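Local atomic coordinates of fumarate reductase iron-sulfur subunit (Mycolicibacterium smegmatis, PDB entry 7D6V), a protein that forms the iron-sulfur subunit of a succinate dehydrogenase and probably passes electrons through its three iron-sulfur clusters from the flavoprotein toward membrane-bound quinone. Residues H174-I177 and A178-D181. Residues are numbered along the deposited sequence; the frame is centred on the assembly and turned at random.
Sequences HMRI and AELD
Arg176 and Glu179, one turn apart on helix 171-181, form a salt bridge in which Arg176 NH1 lies 3.0 Å from Glu179 OE1. The carboxylate oxygen sits at the guanidinium edge, near its plane, and the two flat groups are turned only 18° from each other. Arg176 reaches it by leaving the helix with CG anti to the backbone N (chi1 167°) and then bending at chi2 (96°), which folds the chain over the next turn. Leu180 covers one face of the guanidinium, its CD1 over the centre and 3.7 Å from Arg176 CZ, while Leu180 CG stands 3.6 Å from Arg176 NH1. The ion pair meets the group at its edge and the leucine at one face, which should limit its rotation. The backbone of 174-181 is regular alpha helix, with i-to-i+4 bonds such as Leu180 N to Arg176 O at 2.9 Å. Asp181, at the last turn, pairs instead with Arg230. Arg176 and Glu179 also pack on subunit A. The side chain of Met175 comes within about 4 Å of the bound 4Fe-4S cluster and, with Glu179, touches Phe142 of helix 133-142, whereas His174, Ile177 and Ala178 pack against helix 219-235, so different faces of helix 171-181 meet these two helices.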
loop_
_atom_site.group_PDB
_atom_site.type_symbol
_atom_site.label_atom_id
_atom_site.label_comp_id
_atom_site.label_asym_id
_atom_site.label_seq_id
_atom_site.Cartn_x
_atom_site.Cartn_y
_atom_site.Cartn_z
ATOM N N HIS B 174 -2.676 -16.728 -1.625
ATOM C CA HIS B 174 -1.681 -17.605 -2.228
ATOM C C HIS B 174 -0.372 -16.863 -2.467
ATOM O O HIS B 174 0.709 -17.449 -2.328
ATOM C CB HIS B 174 -2.228 -18.204 -3.519
ATOM C CG HIS B 174 -3.246 -19.276 -3.292
ATOM N ND1 HIS B 174 -2.925 -20.506 -2.762
ATOM C CD2 HIS B 174 -4.584 -19.293 -3.496
ATOM C CE1 HIS B 174 -4.018 -21.238 -2.661
ATOM N NE2 HIS B 174 -5.039 -20.526 -3.100
ATOM N N MET B 175 -0.444 -15.570 -2.788
ATOM C CA MET B 175 0.760 -14.749 -2.829
ATOM C C MET B 175 1.402 -14.648 -1.451
ATOM O O MET B 175 2.629 -14.638 -1.329
ATOM C CB MET B 175 0.426 -13.360 -3.371
ATOM C CG MET B 175 1.628 -12.457 -3.556
ATOM S SD MET B 175 1.174 -10.757 -3.919
ATOM C CE MET B 175 0.406 -10.281 -2.379
ATOM N N ARG B 176 0.585 -14.553 -0.403
ATOM C CA ARG B 176 1.111 -14.541 0.960
ATOM C C ARG B 176 1.798 -15.860 1.302
ATOM O O ARG B 176 2.849 -15.874 1.955
ATOM C CB ARG B 176 -0.021 -14.243 1.943
ATOM C CG ARG B 176 0.317 -14.505 3.391
ATOM C CD ARG B 176 0.760 -13.239 4.091
ATOM N NE ARG B 176 0.928 -13.449 5.524
ATOM C CZ ARG B 176 2.087 -13.350 6.162
ATOM N NH1 ARG B 176 3.187 -13.039 5.496
ATOM N NH2 ARG B 176 2.143 -13.560 7.467
ATOM N N ILE B 177 1.213 -16.979 0.872
ATOM C CA ILE B 177 1.846 -18.280 1.063
ATOM C C ILE B 177 3.186 -18.334 0.342
ATOM O O ILE B 177 4.172 -18.848 0.876
ATOM C CB ILE B 177 0.907 -19.410 0.598
ATOM C CG1 ILE B 177 -0.299 -19.520 1.529
ATOM C CG2 ILE B 177 1.644 -20.735 0.545
ATOM C CD1 ILE B 177 -1.350 -20.485 1.045
ATOM N N ALA B 178 3.242 -17.808 -0.884
ATOM C CA ALA B 178 4.508 -17.765 -1.614
ATOM C C ALA B 178 5.529 -16.882 -0.907
ATOM O O ALA B 178 6.722 -17.207 -0.860
ATOM C CB ALA B 178 4.275 -17.270 -3.039
ATOM N N GLU B 179 5.079 -15.753 -0.359
ATOM C CA GLU B 179 5.967 -14.852 0.367
ATOM C C GLU B 179 6.553 -15.529 1.598
ATOM O O GLU B 179 7.737 -15.355 1.907
ATOM C CB GLU B 179 5.204 -13.581 0.742
ATOM C CG GLU B 179 6.043 -12.444 1.304
ATOM C CD GLU B 179 6.304 -12.579 2.788
ATOM O OE1 GLU B 179 5.459 -13.176 3.485
ATOM O OE2 GLU B 179 7.354 -12.098 3.260
ATOM N N LEU B 180 5.739 -16.301 2.316
ATOM C CA LEU B 180 6.251 -17.016 3.481
ATOM C C LEU B 180 7.124 -18.198 3.081
ATOM O O LEU B 180 8.063 -18.547 3.803
ATOM C CB LEU B 180 5.093 -17.479 4.361
ATOM C CG LEU B 180 4.439 -16.383 5.199
ATOM C CD1 LEU B 180 3.136 -16.870 5.793
ATOM C CD2 LEU B 180 5.384 -15.920 6.286
ATOM N N ASP B 181 6.833 -18.822 1.938
ATOM C CA ASP B 181 7.631 -19.946 1.464
ATOM C C ASP B 181 9.008 -19.504 0.988
ATOM O O ASP B 181 9.982 -20.247 1.141
ATOM C CB ASP B 181 6.884 -20.667 0.343
ATOM C CG ASP B 181 7.349 -22.093 0.153
ATOM O OD1 ASP B 181 7.161 -22.910 1.073
ATOM O OD2 ASP B 181 7.893 -22.403 -0.926
#